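Oxalate--CoA ligase (Arabidopsis thaliana, PDB 5IE2) belongs to the ANL superfamily, with a large AMP-binding domain and a smaller C-terminal domain, and holds ATP in this model. Local coordinates at residues 310-324 and 335-347. Numbering follows the deposited sequence.
With ATP (adenosine-5'-triphosphate), chain C; ACY (acetic acid), chain E.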
ATOM      1  N   GLU A 310      -1.459   2.836 -13.449  1.00 17.81           N
ATOM      2  CA  GLU A 310      -1.002   1.734 -12.622  1.00 16.59           C
ATOM      3  C   GLU A 310       0.455   1.902 -12.199  1.00 15.13           C
ATOM      4  O   GLU A 310       1.308   2.325 -12.997  1.00 15.79           O
ATOM      5  CB  GLU A 310      -1.150   0.410 -13.395  1.00 19.13           C
ATOM      6  CG  GLU A 310      -0.971  -0.790 -12.470  1.00 21.41           C
ATOM      7  CD  GLU A 310      -1.131  -2.143 -13.138  1.00 22.73           C
ATOM      8  OE1 GLU A 310      -1.225  -2.221 -14.384  1.00 23.63           O
ATOM      9  OE2 GLU A 310      -1.142  -3.150 -12.383  1.00 22.21           O
ATOM     10  N   ALA A 311       0.710   1.609 -10.936  1.00 15.25           N
ATOM     11  CA  ALA A 311       2.063   1.687 -10.380  1.00 16.57           C
ATOM     12  C   ALA A 311       2.448   0.314  -9.803  1.00 16.46           C
ATOM     13  O   ALA A 311       1.573  -0.510  -9.539  1.00 14.75           O
ATOM     14  CB  ALA A 311       2.139   2.733  -9.274  1.00 15.06           C
ATOM     15  N   TYR A 312       3.742   0.132  -9.551  1.00 16.06           N
ATOM     16  CA  TYR A 312       4.323  -1.079  -8.962  1.00 15.80           C
ATOM     17  C   TYR A 312       5.110  -0.656  -7.713  1.00 15.19           C
ATOM     18  O   TYR A 312       5.843   0.328  -7.746  1.00 14.86           O
ATOM     19  CB  TYR A 312       5.214  -1.747 -10.011  1.00 15.61           C
ATOM     20  CG  TYR A 312       6.240  -2.782  -9.548  1.00 15.61           C
ATOM     21  CD1 TYR A 312       5.853  -3.911  -8.818  1.00 17.52           C
ATOM     22  CD2 TYR A 312       7.553  -2.691  -9.982  1.00 14.67           C
ATOM     23  CE1 TYR A 312       6.806  -4.928  -8.455  1.00 16.54           C
ATOM     24  CE2 TYR A 312       8.489  -3.680  -9.658  1.00 16.39           C
ATOM     25  CZ  TYR A 312       8.121  -4.767  -8.888  1.00 17.48           C
ATOM     26  OH  TYR A 312       9.074  -5.702  -8.560  1.00 18.30           O
ATOM     27  N   ALA A 313       4.878  -1.351  -6.605  1.00 15.26           N
ATOM     28  CA  ALA A 313       5.406  -0.909  -5.313  1.00 14.19           C
ATOM     29  C   ALA A 313       5.604  -2.063  -4.348  1.00 14.12           C
ATOM     30  O   ALA A 313       5.034  -3.097  -4.542  1.00 15.36           O
ATOM     31  CB  ALA A 313       4.457   0.125  -4.663  1.00 14.42           C
ATOM     32  N   MET A 314       6.440  -1.877  -3.325  1.00 13.93           N
ATOM     33  CA  MET A 314       6.595  -2.927  -2.316  1.00 13.81           C
ATOM     34  C   MET A 314       7.111  -2.314  -1.031  1.00 14.73           C
ATOM     35  O   MET A 314       7.682  -1.217  -1.018  1.00 15.28           O
ATOM     36  CB  MET A 314       7.533  -4.045  -2.841  1.00 14.20           C
ATOM     37  CG  MET A 314       9.021  -3.634  -2.960  1.00 14.26           C
ATOM     38  SD  MET A 314       9.934  -4.912  -3.884  1.00 19.89           S
ATOM     39  CE  MET A 314       9.579  -6.449  -3.008  1.00 19.03           C
ATOM     40  N   THR A 315       6.895  -3.012   0.077  1.00 14.03           N
ATOM     41  CA  THR A 315       7.266  -2.475   1.366  1.00 13.57           C
ATOM     42  C   THR A 315       8.768  -2.140   1.406  1.00 15.49           C
ATOM     43  O   THR A 315       9.140  -1.138   1.965  1.00 14.16           O
ATOM     44  CB  THR A 315       6.939  -3.504   2.497  1.00 20.66           C
ATOM     45  OG1 THR A 315       5.545  -3.802   2.453  1.00 19.57           O
ATOM     46  CG2 THR A 315       7.253  -2.937   3.862  1.00 19.09           C
ATOM     47  N   GLU A 316       9.595  -3.013   0.849  1.00 15.94           N
ATOM     48  CA  GLU A 316      11.063  -2.808   0.895  1.00 17.29           C
ATOM     49  C   GLU A 316      11.581  -1.594   0.109  1.00 19.09           C
ATOM     50  O   GLU A 316      12.720  -1.139   0.316  1.00 17.29           O
ATOM     51  CB  GLU A 316      11.790  -4.049   0.356  1.00 15.94           C
ATOM     52  CG  GLU A 316      11.713  -5.277   1.225  1.00 17.61           C
ATOM     53  CD  GLU A 316      10.525  -6.190   0.816  1.00 22.32           C
ATOM     54  OE1 GLU A 316       9.482  -5.660   0.378  1.00 20.71           O
ATOM     55  OE2 GLU A 316      10.676  -7.434   0.931  1.00 21.64           O
ATOM     56  N   ALA A 317      10.754  -1.099  -0.801  1.00 17.73           N
ATOM     57  CA  ALA A 317      11.067   0.097  -1.611  1.00 17.31           C
ATOM     58  C   ALA A 317      10.393   1.340  -1.006  1.00 16.03           C
ATOM     59  O   ALA A 317      10.289   2.352  -1.677  1.00 16.06           O
ATOM     60  CB  ALA A 317      10.546  -0.137  -3.090  1.00 13.70           C
ATOM     61  N   THR A 318       9.883   1.237   0.229  1.00 14.74           N
ATOM     62  CA  THR A 318       9.053   2.327   0.816  1.00 15.35           C
ATOM     63  C   THR A 318       7.931   2.672  -0.222  1.00 15.83           C
ATOM     64  O   THR A 318       7.694   3.830  -0.562  1.00 17.01           O
ATOM     65  CB  THR A 318       9.918   3.579   1.215  1.00 14.26           C
ATOM     66  OG1 THR A 318      11.031   3.082   1.957  1.00 17.43           O
ATOM     67  CG2 THR A 318       9.142   4.539   2.162  1.00 15.24           C
ATOM     68  N   HIS A 319       7.269   1.630  -0.688  1.00 16.21           N
ATOM     69  CA  HIS A 319       6.181   1.726  -1.680  1.00 15.25           C
ATOM     70  C   HIS A 319       6.750   1.913  -3.119  1.00 15.72           C
ATOM     71  O   HIS A 319       7.313   0.972  -3.684  1.00 15.21           O
ATOM     72  CB  HIS A 319       5.157   2.846  -1.282  1.00 12.40           C
ATOM     73  CG  HIS A 319       3.874   2.792  -2.075  1.00 14.91           C
ATOM     74  ND1 HIS A 319       3.127   1.639  -2.225  1.00 15.09           N
ATOM     75  CD2 HIS A 319       3.233   3.756  -2.802  1.00 17.23           C
ATOM     76  CE1 HIS A 319       2.084   1.895  -3.011  1.00 17.14           C
ATOM     77  NE2 HIS A 319       2.124   3.169  -3.375  1.00 17.44           N
ATOM     78  N   LEU A 320       6.593   3.091  -3.720  1.00 15.70           N
ATOM     79  CA  LEU A 320       6.704   3.239  -5.175  1.00 12.97           C
ATOM     80  C   LEU A 320       8.076   2.804  -5.783  1.00 15.37           C
ATOM     81  O   LEU A 320       9.156   3.269  -5.334  1.00 15.90           O
ATOM     82  CB  LEU A 320       6.453   4.716  -5.535  1.00 12.64           C
ATOM     83  CG  LEU A 320       6.589   5.046  -7.034  1.00 15.78           C
ATOM     84  CD1 LEU A 320       5.490   4.381  -7.797  1.00 14.77           C
ATOM     85  CD2 LEU A 320       6.529   6.588  -7.179  1.00 15.28           C
ATOM     86  N   MET A 321       8.002   1.956  -6.804  1.00 15.44           N
ATOM     87  CA  MET A 321       9.147   1.658  -7.659  1.00 16.77           C
ATOM     88  C   MET A 321       8.933   2.236  -9.078  1.00 17.05           C
ATOM     89  O   MET A 321       9.777   3.001  -9.588  1.00 19.14           O
ATOM     90  CB  MET A 321       9.377   0.138  -7.737  1.00 16.21           C
ATOM     91  CG  MET A 321       9.905  -0.404  -6.377  1.00 18.53           C
ATOM     92  SD  MET A 321      10.084  -2.210  -6.440  1.00 18.28           S
ATOM     93  CE  MET A 321       8.338  -2.721  -6.287  1.00 14.27           C
ATOM     94  N   SER A 322       7.805   1.876  -9.701  1.00 14.56           N
ATOM     95  CA  SER A 322       7.559   2.378 -11.056  1.00 13.90           C
ATOM     96  C   SER A 322       6.115   2.823 -11.208  1.00 16.12           C
ATOM     97  O   SER A 322       5.211   2.359 -10.494  1.00 15.07           O
ATOM     98  CB  SER A 322       7.894   1.314 -12.164  1.00 18.56           C
ATOM     99  OG  SER A 322       6.951   0.227 -12.156  1.00 18.13           O
ATOM    100  N   SER A 323       5.891   3.697 -12.170  1.00 16.00           N
ATOM    101  CA  SER A 323       4.509   4.085 -12.482  1.00 15.38           C
ATOM    102  C   SER A 323       4.307   4.490 -13.925  1.00 15.20           C
ATOM    103  O   SER A 323       5.204   5.043 -14.560  1.00 14.66           O
ATOM    104  CB  SER A 323       4.078   5.263 -11.604  1.00 15.49           C
ATOM    105  OG  SER A 323       2.689   5.540 -11.813  1.00 17.33           O
ATOM    106  N   ASN A 324       3.095   4.262 -14.436  1.00 13.97           N
ATOM    107  CA  ASN A 324       2.694   4.947 -15.641  1.00 17.14           C
ATOM    108  C   ASN A 324       2.642   6.434 -15.334  1.00 16.52           C
ATOM    109  O   ASN A 324       2.304   6.836 -14.210  1.00 17.70           O
ATOM    110  CB  ASN A 324       1.321   4.432 -16.130  1.00 16.52           C
ATOM    111  CG  ASN A 324       1.422   3.057 -16.750  1.00 18.53           C
ATOM    112  OD1 ASN A 324       1.730   2.922 -17.934  1.00 18.46           O
ATOM    113  ND2 ASN A 324       1.167   2.013 -15.948  1.00 17.01           N
ATOM    114  N   GLY A 335      -1.724  -3.379 -18.731  1.00 19.54           N
ATOM    115  CA  GLY A 335      -0.863  -4.542 -18.606  1.00 19.33           C
ATOM    116  C   GLY A 335       0.549  -4.169 -18.114  1.00 22.07           C
ATOM    117  O   GLY A 335       1.367  -5.053 -17.831  1.00 21.40           O
ATOM    118  N   SER A 336       0.814  -2.873 -18.007  1.00 19.44           N
ATOM    119  CA  SER A 336       2.174  -2.369 -17.648  1.00 19.05           C
ATOM    120  C   SER A 336       2.138  -1.537 -16.390  1.00 18.29           C
ATOM    121  O   SER A 336       1.110  -0.855 -16.102  1.00 17.73           O
ATOM    122  CB  SER A 336       2.758  -1.523 -18.786  1.00 19.43           C
ATOM    123  OG  SER A 336       4.008  -0.942 -18.397  1.00 21.35           O
ATOM    124  N   VAL A 337       3.245  -1.554 -15.644  1.00 17.15           N
ATOM    125  CA  VAL A 337       3.372  -0.706 -14.481  1.00 16.52           C
ATOM    126  C   VAL A 337       4.347   0.478 -14.726  1.00 17.99           C
ATOM    127  O   VAL A 337       4.862   1.110 -13.775  1.00 18.43           O
ATOM    128  CB  VAL A 337       3.786  -1.528 -13.222  1.00 15.99           C
ATOM    129  CG1 VAL A 337       2.690  -2.482 -12.846  1.00 15.93           C
ATOM    130  CG2 VAL A 337       5.047  -2.344 -13.478  1.00 16.17           C
ATOM    131  N   GLY A 338       4.561   0.814 -15.995  1.00 16.81           N
ATOM    132  CA  GLY A 338       5.223   2.056 -16.333  1.00 17.70           C
ATOM    133  C   GLY A 338       6.722   2.085 -16.092  1.00 19.26           C
ATOM    134  O   GLY A 338       7.392   1.073 -16.161  1.00 18.74           O
ATOM    135  N   LYS A 339       7.235   3.260 -15.749  1.00 17.17           N
ATOM    136  CA  LYS A 339       8.696   3.496 -15.752  1.00 18.19           C
ATOM    137  C   LYS A 339       9.192   3.748 -14.349  1.00 17.02           C
ATOM    138  O   LYS A 339       8.480   4.301 -13.545  1.00 14.84           O
ATOM    139  CB  LYS A 339       9.039   4.704 -16.651  1.00 19.92           C
ATOM    140  CG  LYS A 339       8.620   4.473 -18.097  1.00 25.45           C
ATOM    141  CD  LYS A 339       9.180   5.571 -19.009  1.00 32.93           C
ATOM    142  CE  LYS A 339       8.512   6.899 -18.767  1.00 38.28           C
ATOM    143  NZ  LYS A 339       7.221   6.934 -19.491  1.00 43.63           N
ATOM    144  N   PRO A 340      10.456   3.398 -14.061  1.00 18.70           N
ATOM    145  CA  PRO A 340      11.061   3.638 -12.739  1.00 18.12           C
ATOM    146  C   PRO A 340      10.943   5.106 -12.332  1.00 16.91           C
ATOM    147  O   PRO A 340      11.132   5.964 -13.218  1.00 19.94           O
ATOM    148  CB  PRO A 340      12.553   3.297 -12.963  1.00 17.72           C
ATOM    149  CG  PRO A 340      12.586   2.449 -14.149  1.00 20.84           C
ATOM    150  CD  PRO A 340      11.389   2.766 -15.012  1.00 19.24           C
ATOM    151  N   VAL A 341      10.695   5.405 -11.053  1.00 14.98           N
ATOM    152  CA  VAL A 341      10.592   6.806 -10.631  1.00 14.49           C
ATOM    153  C   VAL A 341      11.652   7.051  -9.548  1.00 17.83           C
ATOM    154  O   VAL A 341      11.548   6.499  -8.474  1.00 17.12           O
ATOM    155  CB  VAL A 341       9.185   7.145 -10.081  1.00 16.32           C
ATOM    156  CG1 VAL A 341       9.082   8.663  -9.598  1.00 18.17           C
ATOM    157  CG2 VAL A 341       8.111   6.856 -11.124  1.00 17.57           C
ATOM    158  N   GLY A 342      12.666   7.865  -9.857  1.00 15.56           N
ATOM    159  CA  GLY A 342      13.621   8.306  -8.854  1.00 18.50           C
ATOM    160  C   GLY A 342      14.554   7.226  -8.310  1.00 18.52           C
ATOM    161  O   GLY A 342      15.110   7.389  -7.246  1.00 20.14           O
ATOM    162  N   GLN A 343      14.683   6.115  -9.034  1.00 16.67           N
ATOM    163  CA  GLN A 343      15.541   5.018  -8.639  1.00 16.10           C
ATOM    164  C   GLN A 343      15.930   4.236  -9.847  1.00 17.25           C
ATOM    165  O   GLN A 343      15.294   4.343 -10.896  1.00 17.56           O
ATOM    166  CB  GLN A 343      14.861   4.109  -7.630  1.00 16.80           C
ATOM    167  CG  GLN A 343      13.536   3.496  -8.197  1.00 16.87           C
ATOM    168  CD  GLN A 343      12.571   3.121  -7.065  1.00 16.90           C
ATOM    169  OE1 GLN A 343      12.668   2.033  -6.501  1.00 16.98           O
ATOM    170  NE2 GLN A 343      11.658   4.038  -6.717  1.00 15.10           N
ATOM    171  N   GLU A 344      17.016   3.468  -9.717  1.00 16.11           N
ATOM    172  CA  GLU A 344      17.439   2.571 -10.767  1.00 17.75           C
ATOM    173  C   GLU A 344      16.706   1.266 -10.732  1.00 16.46           C
ATOM    174  O   GLU A 344      16.366   0.757  -9.669  1.00 17.73           O
ATOM    175  CB  GLU A 344      18.940   2.283 -10.636  1.00 19.55           C
ATOM    176  CG  GLU A 344      19.780   3.525 -10.790  1.00 23.83           C
ATOM    177  CD  GLU A 344      21.257   3.219 -10.588  1.00 27.40           C
ATOM    178  OE1 GLU A 344      21.856   2.719 -11.542  1.00 29.48           O
ATOM    179  OE2 GLU A 344      21.772   3.492  -9.491  1.00 27.26           O
ATOM    180  N   MET A 345      16.518   0.705 -11.907  1.00 16.99           N
ATOM    181  CA  MET A 345      15.834  -0.571 -12.001  1.00 18.23           C
ATOM    182  C   MET A 345      16.443  -1.358 -13.167  1.00 20.12           C
ATOM    183  O   MET A 345      16.743  -0.793 -14.234  1.00 21.68           O
ATOM    184  CB  MET A 345      14.340  -0.345 -12.230  1.00 19.57           C
ATOM    185  CG  MET A 345      13.582  -1.623 -12.251  1.00 22.41           C
ATOM    186  SD  MET A 345      11.814  -1.237 -12.529  1.00 31.95           S
ATOM    187  CE  MET A 345      11.507  -0.004 -11.186  1.00 15.43           C
ATOM    188  N   ALA A 346      16.628  -2.657 -12.985  1.00 18.89           N
ATOM    189  CA  ALA A 346      17.252  -3.463 -14.022  1.00 20.11           C
ATOM    190  C   ALA A 346      16.637  -4.849 -14.019  1.00 20.38           C
ATOM    191  O   ALA A 346      16.120  -5.270 -13.009  1.00 23.34           O
ATOM    192  CB  ALA A 346      18.698  -3.546 -13.776  1.00 21.35           C
ATOM    193  N   ILE A 347      16.704  -5.560 -15.142  1.00 19.50           N
ATOM    194  CA  ILE A 347      16.145  -6.909 -15.236  1.00 19.57           C
ATOM    195  C   ILE A 347      17.334  -7.857 -15.344  1.00 21.35           C
ATOM    196  O   ILE A 347      18.129  -7.730 -16.272  1.00 20.88           O
ATOM    197  CB  ILE A 347      15.248  -7.045 -16.497  1.00 20.27           C
ATOM    198  CG1 ILE A 347      14.106  -6.032 -16.496  1.00 19.94           C
ATOM    199  CG2 ILE A 347      14.752  -8.474 -16.676  1.00 19.27           C
ATOM    200  CD1 ILE A 347      13.057  -6.329 -15.386  1.00 19.35           C
TER
HETATM  201  PG  ATP C 601       5.655 -10.987   1.179  0.84 33.82           P
HETATM  202  O1G ATP C 601       5.698 -12.190   0.236  0.78 36.87           O
HETATM  203  O2G ATP C 601       5.553 -11.367   2.613  0.82 33.98           O
HETATM  204  O3G ATP C 601       6.821 -10.036   0.919  0.91 32.63           O
HETATM  205  PB  ATP C 601       4.077  -9.163  -0.409  0.82 25.58           P
HETATM  206  O1B ATP C 601       2.638  -9.194  -0.875  1.00 24.38           O
HETATM  207  O2B ATP C 601       5.194  -9.417  -1.357  0.74 24.29           O
HETATM  208  O3B ATP C 601       4.286 -10.146   0.889  1.00 32.72           O
HETATM  209  PA  ATP C 601       4.012  -6.213  -0.277  1.00 23.36           P
HETATM  210  O1A ATP C 601       5.311  -5.444  -0.077  1.00 23.00           O
HETATM  211  O2A ATP C 601       2.770  -5.741   0.373  1.00 23.78           O
HETATM  212  O3A ATP C 601       4.266  -7.700   0.296  1.00 30.58           O
HETATM  213  O5' ATP C 601       3.802  -6.456  -1.846  1.00 19.43           O
HETATM  214  C5' ATP C 601       4.772  -6.100  -2.862  1.00 18.85           C
HETATM  215  C4' ATP C 601       4.542  -7.073  -4.033  1.00 19.89           C
HETATM  216  O4' ATP C 601       3.272  -6.777  -4.645  1.00 19.06           O
HETATM  217  C3' ATP C 601       5.495  -6.845  -5.165  1.00 19.46           C
HETATM  218  O3' ATP C 601       6.729  -7.508  -4.896  1.00 20.78           O
HETATM  219  C2' ATP C 601       4.766  -7.445  -6.349  1.00 20.24           C
HETATM  220  O2' ATP C 601       4.830  -8.877  -6.264  1.00 22.70           O
HETATM  221  C1' ATP C 601       3.347  -7.078  -6.026  1.00 17.88           C
HETATM  222  N9  ATP C 601       2.885  -5.878  -6.765  1.00 16.30           N
HETATM  223  C8  ATP C 601       2.887  -4.600  -6.368  1.00 16.32           C
HETATM  224  N7  ATP C 601       2.344  -3.820  -7.352  1.00 15.32           N
HETATM  225  C5  ATP C 601       1.979  -4.663  -8.373  1.00 16.70           C
HETATM  226  C6  ATP C 601       1.334  -4.500  -9.696  1.00 17.63           C
HETATM  227  N6  ATP C 601       0.913  -3.258 -10.107  1.00 16.26           N
HETATM  228  N1  ATP C 601       1.137  -5.627 -10.419  1.00 19.81           N
HETATM  229  C2  ATP C 601       1.512  -6.850  -9.980  1.00 21.74           C
HETATM  230  N3  ATP C 601       2.114  -7.075  -8.784  1.00 19.96           N
HETATM  231  C4  ATP C 601       2.345  -6.003  -7.972  1.00 16.67           C
HETATM  232  C   ACY E 603       2.607  -1.663  -2.190  1.00 23.69           C
HETATM  233  O   ACY E 603       1.615  -1.134  -2.811  1.00 24.14           O
HETATM  234  OXT ACY E 603       3.607  -1.015  -1.758  1.00 22.33           O
HETATM  235  CH3 ACY E 603       2.617  -3.157  -2.003  1.00 20.30           C
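Ser323 and Lys339 form an antiparallel hydrogen-bonded pair, with Ser322 and Pro340 as the non-hydrogen-bonded pair beside it, so that the short strand 339-340 edges the sheet next to 319-323. Pro340, which has no N-H to give, suits the second pair; Val341 N then reaches Met321 O at 3.0 Å. Tyr312 O takes the N-H of both Met321 and Ser322, a classic beta bulge, and the thioether methyl of Met321 lies over the centre of the Tyr312 ring. Val337 buries more surface than any other residue here: its CB packs 3.5 Å from Tyr312 CB, while CG1 faces the carboxylate carbon of Glu310 and comes within 3.4 Å of ATP N6. Ser322 suits its place because a short hydroxyl, turned between its own backbone N and carbonyl carbon (chi1 70°), donates to Val337 O at 2.8 Å from above the carbonyl plane. Asn324 uses both hydrogens of ND2: one bond meets Ser336 O at 2.9 Å in the amide plane, the other Glu310 O, which Asn324 N approaches from the opposite face. Gln343 likewise spends its amide NE2 twice, on Leu320 O at 3.0 Å and on Val341 O, pinning the turn after strand 339-340, while its OE1 accepts from Asn369. Gly338 has positive phi, and a side chain there would run into the backbone at Ser323 and Asn324. Glu310 OE2 and Ala311 O both accept from ATP N6, and Leu292 N also binds that carboxylate oxygen. Two acceptors around one amino group, with Val337 against it, imply an adenine pocket that reads N6 as a donor.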